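Local coordinates for protein serine protease pet (Escherichia coli, PDB 4OM9) that acts as a secreted serine protease and enterotoxin of enteroaggregative strains, an autotransporter passenger whose peptidase domain probably cleaves host alpha-fodrin, at residues A[189-203]-A[231-244]. Sequence-based numbering, arbitrary orientation.
Sequences NKVEYENDSYFTNLT and IIGNGKTQKTYVTP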
loop_
_atom_site.group_PDB
_atom_site.type_symbol
_atom_site.label_atom_id
_atom_site.label_comp_id
_atom_site.label_asym_id
_atom_site.label_seq_id
_atom_site.Cartn_x
_atom_site.Cartn_y
_atom_site.Cartn_z
ATOM N N ASN A 189 22.960 35.171 -26.671
ATOM C CA ASN A 189 23.030 33.729 -26.848
ATOM C C ASN A 189 21.956 32.953 -26.071
ATOM O O ASN A 189 21.708 33.231 -24.893
ATOM C CB ASN A 189 24.414 33.239 -26.450
ATOM C CG ASN A 189 25.427 33.442 -27.556
ATOM O OD1 ASN A 189 25.084 33.919 -28.640
ATOM N ND2 ASN A 189 26.677 33.078 -27.292
ATOM N N LYS A 190 21.329 31.982 -26.738
ATOM C CA LYS A 190 20.239 31.212 -26.152
ATOM C C LYS A 190 20.328 29.733 -26.497
ATOM O O LYS A 190 20.765 29.352 -27.581
ATOM C CB LYS A 190 18.880 31.757 -26.614
ATOM C CG LYS A 190 18.499 33.138 -26.047
ATOM C CD LYS A 190 17.070 33.494 -26.452
ATOM C CE LYS A 190 16.642 34.825 -25.896
ATOM N NZ LYS A 190 17.523 35.929 -26.405
ATOM N N VAL A 191 19.880 28.891 -25.575
ATOM C CA VAL A 191 19.909 27.459 -25.792
ATOM C C VAL A 191 18.752 27.063 -26.687
ATOM O O VAL A 191 17.631 27.536 -26.534
ATOM C CB VAL A 191 19.869 26.700 -24.471
ATOM C CG1 VAL A 191 19.650 25.200 -24.696
ATOM C CG2 VAL A 191 21.155 26.945 -23.715
ATOM N N GLU A 192 19.055 26.215 -27.662
ATOM C CA GLU A 192 18.079 25.810 -28.656
ATOM C C GLU A 192 17.815 24.329 -28.502
ATOM O O GLU A 192 18.748 23.543 -28.327
ATOM C CB GLU A 192 18.582 26.132 -30.068
ATOM C CG GLU A 192 17.668 25.665 -31.204
ATOM C CD GLU A 192 18.367 25.743 -32.576
ATOM O OE1 GLU A 192 18.951 24.725 -32.997
ATOM O OE2 GLU A 192 18.341 26.814 -33.218
ATOM N N TYR A 193 16.545 23.941 -28.529
ATOM C CA TYR A 193 16.256 22.521 -28.454
ATOM C C TYR A 193 15.223 22.090 -29.478
ATOM O O TYR A 193 14.516 22.910 -30.078
ATOM C CB TYR A 193 15.835 22.109 -27.023
ATOM C CG TYR A 193 14.392 22.326 -26.536
ATOM C CD1 TYR A 193 13.305 21.761 -27.200
ATOM C CD2 TYR A 193 14.140 22.990 -25.335
ATOM C CE1 TYR A 193 12.008 21.904 -26.728
ATOM C CE2 TYR A 193 12.833 23.140 -24.841
ATOM C CZ TYR A 193 11.774 22.589 -25.551
ATOM O OH TYR A 193 10.475 22.715 -25.116
ATOM N N GLU A 194 15.177 20.776 -29.666
ATOM C CA GLU A 194 14.226 20.117 -30.533
ATOM C C GLU A 194 13.575 18.989 -29.728
ATOM O O GLU A 194 14.250 18.304 -28.950
ATOM C CB GLU A 194 14.930 19.585 -31.780
ATOM C CG GLU A 194 14.060 18.815 -32.761
ATOM C CD GLU A 194 14.873 18.284 -33.939
ATOM O OE1 GLU A 194 15.394 17.153 -33.834
ATOM O OE2 GLU A 194 15.004 19.002 -34.957
ATOM N N ASN A 195 12.269 18.811 -29.894
ATOM C CA ASN A 195 11.576 17.740 -29.182
ATOM C C ASN A 195 11.897 16.350 -29.710
ATOM O O ASN A 195 12.346 16.192 -30.848
ATOM C CB ASN A 195 10.078 17.954 -29.243
ATOM C CG ASN A 195 9.630 19.036 -28.322
ATOM O OD1 ASN A 195 9.271 18.775 -27.164
ATOM N ND2 ASN A 195 9.670 20.265 -28.803
ATOM N N ASP A 196 11.687 15.353 -28.859
ATOM C CA ASP A 196 11.683 13.961 -29.294
ATOM C C ASP A 196 10.643 13.799 -30.401
ATOM O O ASP A 196 9.549 14.372 -30.320
ATOM C CB ASP A 196 11.369 13.037 -28.105
ATOM C CG ASP A 196 11.436 11.565 -28.467
ATOM O OD1 ASP A 196 12.558 11.028 -28.455
ATOM O OD2 ASP A 196 10.375 10.951 -28.740
ATOM N N SER A 197 10.967 13.019 -31.426
ATOM C CA SER A 197 10.063 12.856 -32.565
ATOM C C SER A 197 8.892 11.896 -32.294
ATOM O O SER A 197 7.956 11.838 -33.072
ATOM C CB SER A 197 10.835 12.379 -33.804
ATOM O OG SER A 197 11.347 11.070 -33.628
ATOM N N TYR A 198 8.930 11.162 -31.192
ATOM C CA TYR A 198 7.823 10.258 -30.874
ATOM C C TYR A 198 6.997 10.820 -29.719
ATOM O O TYR A 198 5.769 10.951 -29.808
ATOM C CB TYR A 198 8.342 8.859 -30.533
ATOM C CG TYR A 198 8.723 8.005 -31.740
ATOM C CD1 TYR A 198 9.491 8.524 -32.781
ATOM C CD2 TYR A 198 8.328 6.678 -31.825
ATOM C CE1 TYR A 198 9.840 7.746 -33.882
ATOM C CE2 TYR A 198 8.675 5.884 -32.918
ATOM C CZ TYR A 198 9.431 6.422 -33.941
ATOM O OH TYR A 198 9.774 5.635 -35.026
ATOM N N PHE A 199 7.676 11.149 -28.625
ATOM C CA PHE A 199 6.998 11.746 -27.497
ATOM C C PHE A 199 7.086 13.251 -27.655
ATOM O O PHE A 199 8.006 13.899 -27.152
ATOM C CB PHE A 199 7.606 11.292 -26.184
ATOM C CG PHE A 199 6.756 11.597 -25.009
ATOM C CD1 PHE A 199 5.664 10.797 -24.713
ATOM C CD2 PHE A 199 7.034 12.687 -24.198
ATOM C CE1 PHE A 199 4.863 11.071 -23.613
ATOM C CE2 PHE A 199 6.236 12.966 -23.091
ATOM C CZ PHE A 199 5.144 12.151 -22.805
ATOM N N THR A 200 6.130 13.794 -28.388
ATOM C CA THR A 200 6.301 15.113 -28.959
ATOM C C THR A 200 5.238 16.058 -28.461
ATOM O O THR A 200 4.042 15.921 -28.748
ATOM C CB THR A 200 6.278 15.067 -30.501
ATOM O OG1 THR A 200 7.148 14.023 -30.964
ATOM C CG2 THR A 200 6.747 16.383 -31.073
ATOM N N ASN A 201 5.709 16.996 -27.662
ATOM C CA ASN A 201 4.909 18.084 -27.193
ATOM C C ASN A 201 5.550 19.379 -27.687
ATOM O O ASN A 201 6.557 19.814 -27.147
ATOM C CB ASN A 201 4.817 18.037 -25.672
ATOM C CG ASN A 201 3.893 19.088 -25.114
ATOM O OD1 ASN A 201 3.333 19.896 -25.859
ATOM N ND2 ASN A 201 3.706 19.070 -23.792
ATOM N N LEU A 202 4.987 19.970 -28.733
ATOM C CA LEU A 202 5.575 21.161 -29.312
ATOM C C LEU A 202 5.231 22.400 -28.481
ATOM O O LEU A 202 4.173 22.469 -27.845
ATOM C CB LEU A 202 5.114 21.351 -30.757
ATOM C CG LEU A 202 5.334 20.153 -31.690
ATOM C CD1 LEU A 202 4.669 20.419 -33.021
ATOM C CD2 LEU A 202 6.813 19.828 -31.869
ATOM N N THR A 203 6.127 23.379 -28.511
ATOM C CA THR A 203 5.942 24.597 -27.747
ATOM C C THR A 203 4.891 25.510 -28.368
ATOM O O THR A 203 4.852 25.709 -29.581
ATOM C CB THR A 203 7.267 25.345 -27.624
ATOM O OG1 THR A 203 8.289 24.419 -27.226
ATOM C CG2 THR A 203 7.174 26.480 -26.606
ATOM N N ILE A 231 9.961 30.239 -30.187
ATOM C CA ILE A 231 10.132 29.169 -31.163
ATOM C C ILE A 231 10.456 29.656 -32.584
ATOM O O ILE A 231 10.198 30.805 -32.937
ATOM C CB ILE A 231 8.867 28.271 -31.257
ATOM C CG1 ILE A 231 7.806 28.902 -32.168
ATOM C CG2 ILE A 231 8.300 27.967 -29.870
ATOM C CD1 ILE A 231 7.230 30.191 -31.640
ATOM N N ILE A 232 11.026 28.759 -33.385
ATOM C CA ILE A 232 11.149 28.949 -34.833
ATOM C C ILE A 232 10.832 27.607 -35.502
ATOM O O ILE A 232 11.224 26.557 -35.002
ATOM C CB ILE A 232 12.549 29.450 -35.238
ATOM C CG1 ILE A 232 12.798 30.857 -34.691
ATOM C CG2 ILE A 232 12.703 29.489 -36.751
ATOM C CD1 ILE A 232 11.876 31.910 -35.282
ATOM N N GLY A 233 10.099 27.632 -36.608
ATOM C CA GLY A 233 9.659 26.398 -37.235
ATOM C C GLY A 233 8.222 26.039 -36.862
ATOM O O GLY A 233 7.523 26.849 -36.243
ATOM N N ASN A 234 7.791 24.824 -37.210
ATOM C CA ASN A 234 6.370 24.473 -37.148
ATOM C C ASN A 234 6.004 23.093 -36.571
ATOM O O ASN A 234 5.289 23.002 -35.575
ATOM C CB ASN A 234 5.781 24.582 -38.551
ATOM C CG ASN A 234 5.870 25.983 -39.105
ATOM O OD1 ASN A 234 5.020 26.825 -38.821
ATOM N ND2 ASN A 234 6.906 26.245 -39.897
ATOM N N GLY A 235 6.470 22.023 -37.210
ATOM C CA GLY A 235 6.099 20.671 -36.810
ATOM C C GLY A 235 7.161 19.967 -35.985
ATOM O O GLY A 235 7.692 20.520 -35.030
ATOM N N LYS A 236 7.464 18.736 -36.362
ATOM C CA LYS A 236 8.436 17.892 -35.663
ATOM C C LYS A 236 9.770 18.576 -35.349
ATOM O O LYS A 236 10.352 18.354 -34.289
ATOM C CB LYS A 236 8.713 16.632 -36.505
ATOM C CG LYS A 236 8.386 15.316 -35.834
ATOM C CD LYS A 236 7.036 15.362 -35.125
ATOM C CE LYS A 236 6.543 13.947 -34.762
ATOM N NZ LYS A 236 5.541 13.914 -33.636
ATOM N N THR A 237 10.272 19.375 -36.285
ATOM C CA THR A 237 11.613 19.928 -36.146
ATOM C C THR A 237 11.621 21.319 -35.512
ATOM O O THR A 237 12.683 21.920 -35.369
ATOM C CB THR A 237 12.315 20.016 -37.492
ATOM O OG1 THR A 237 11.554 20.877 -38.334
ATOM C CG2 THR A 237 12.438 18.622 -38.146
ATOM N N GLN A 238 10.434 21.811 -35.152
ATOM C CA GLN A 238 10.280 23.073 -34.426
ATOM C C GLN A 238 11.391 23.215 -33.403
ATOM O O GLN A 238 11.710 22.273 -32.682
ATOM C CB GLN A 238 8.919 23.141 -33.728
ATOM C CG GLN A 238 8.666 24.434 -32.942
ATOM C CD GLN A 238 7.671 24.240 -31.797
ATOM O OE1 GLN A 238 7.958 23.524 -30.840
ATOM N NE2 GLN A 238 6.497 24.863 -31.900
ATOM N N LYS A 239 12.022 24.374 -33.384
ATOM C CA LYS A 239 13.066 24.633 -32.426
ATOM C C LYS A 239 12.502 25.501 -31.298
ATOM O O LYS A 239 11.639 26.369 -31.532
ATOM C CB LYS A 239 14.249 25.323 -33.109
ATOM C CG LYS A 239 14.906 24.538 -34.242
ATOM C CD LYS A 239 15.855 23.473 -33.676
ATOM C CE LYS A 239 16.610 22.679 -34.743
ATOM N NZ LYS A 239 15.704 21.905 -35.625
ATOM N N THR A 240 12.990 25.290 -30.080
ATOM C CA THR A 240 12.637 26.183 -28.981
ATOM C C THR A 240 13.872 26.850 -28.377
ATOM O O THR A 240 14.912 26.224 -28.203
ATOM C CB THR A 240 11.868 25.433 -27.879
ATOM O OG1 THR A 240 10.684 24.860 -28.443
ATOM C CG2 THR A 240 11.477 26.387 -26.772
ATOM N N TYR A 241 13.759 28.124 -28.050
ATOM C CA TYR A 241 14.881 28.812 -27.453
ATOM C C TYR A 241 14.631 29.049 -25.978
ATOM O O TYR A 241 13.551 29.468 -25.579
ATOM C CB TYR A 241 15.151 30.127 -28.189
ATOM C CG TYR A 241 15.431 29.855 -29.636
ATOM C CD1 TYR A 241 14.386 29.621 -30.523
ATOM C CD2 TYR A 241 16.729 29.767 -30.109
ATOM C CE1 TYR A 241 14.619 29.343 -31.838
ATOM C CE2 TYR A 241 16.971 29.481 -31.438
ATOM C CZ TYR A 241 15.907 29.277 -32.292
ATOM O OH TYR A 241 16.108 28.987 -33.622
ATOM N N VAL A 242 15.650 28.740 -25.184
ATOM C CA VAL A 242 15.616 28.949 -23.757
ATOM C C VAL A 242 16.566 30.055 -23.322
ATOM O O VAL A 242 17.766 30.016 -23.620
ATOM C CB VAL A 242 15.988 27.680 -23.001
ATOM C CG1 VAL A 242 15.681 27.856 -21.519
ATOM C CG2 VAL A 242 15.249 26.469 -23.588
ATOM N N THR A 243 16.023 31.036 -22.608
ATOM C CA THR A 243 16.854 32.033 -21.937
ATOM C C THR A 243 17.573 31.353 -20.787
ATOM O O THR A 243 16.938 30.876 -19.863
ATOM C CB THR A 243 16.019 33.218 -21.423
ATOM O OG1 THR A 243 15.516 33.949 -22.546
ATOM C CG2 THR A 243 16.852 34.145 -20.533
ATOM N N PRO A 244 18.905 31.274 -20.866
ATOM C CA PRO A 244 19.709 30.593 -19.849
ATOM C C PRO A 244 19.547 31.251 -18.497
ATOM O O PRO A 244 19.611 32.489 -18.423
ATOM C CB PRO A 244 21.144 30.751 -20.361
ATOM C CG PRO A 244 21.001 31.068 -21.827
ATOM C CD PRO A 244 19.742 31.871 -21.922
HETATM O O HOH W 1 10.434 19.931 -31.872
#
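Two neighbouring antiparallel strands of the serine peptidase domain, 189-195 and 239-244, meet here, and the loop that follows the first folds back over the turn that leads into the second. Val191 and Val242 form one hydrogen-bonded pair, with Val242 N 2.7 Å from Val191 O, and Tyr193 and Thr240 form the next. On the face formed by Val191, Tyr193, Thr240 and Val242, all buried, Tyr193 lays its ring flat against Thr240: CB of Thr240 stands 3.7 Å from the ring centroid and only 13° off the normal, a CH-pi contact. Tyr193 CG sits between the backbone N and the carbonyl carbon, which swings the ring over Thr240, while its hydroxyl bonds to Arg149. Thr240 OG1, still close to the ring, shares a 2.7 Å hydrogen bond with Thr203 OG1. Next to it, the side-chain amide of Gln238 pairs with both the N-H and the C=O of Thr203, much as a peptide of an adjacent strand would, its OE1 accepting from Thr203 N at 3.0 Å and its NE2 donating to Thr203 O; an extended chain, with CG anti to the backbone N (chi1 -180°), carries the amide that far. Leu202 packs its CB against the same OE1. The face with Glu192, Glu194, Lys239 and Tyr241 carries the charges. Glu194 OE2 and Lys239 NZ form a salt bridge of 3.1 Å, the lysine approaching on the anti side and out of the carboxylate plane; NZ also donates to Thr237 O, and Glu194 OE1 is hydrogen-bonded to His177. Glu192 runs alongside Tyr241, carboxylate and ring planes 80° apart, while its OE1 binds Thr179. Where the strands part, a water bridges Asn195 N to the carbonyl oxygens of Lys236 and Gln238, and Lys236 reaches on to a salt bridge with Asp4. The arrangement is antiparallel strand pairing within a curled sheet, as in the beta-barrels of chymotrypsin-like peptidases of the PA clan.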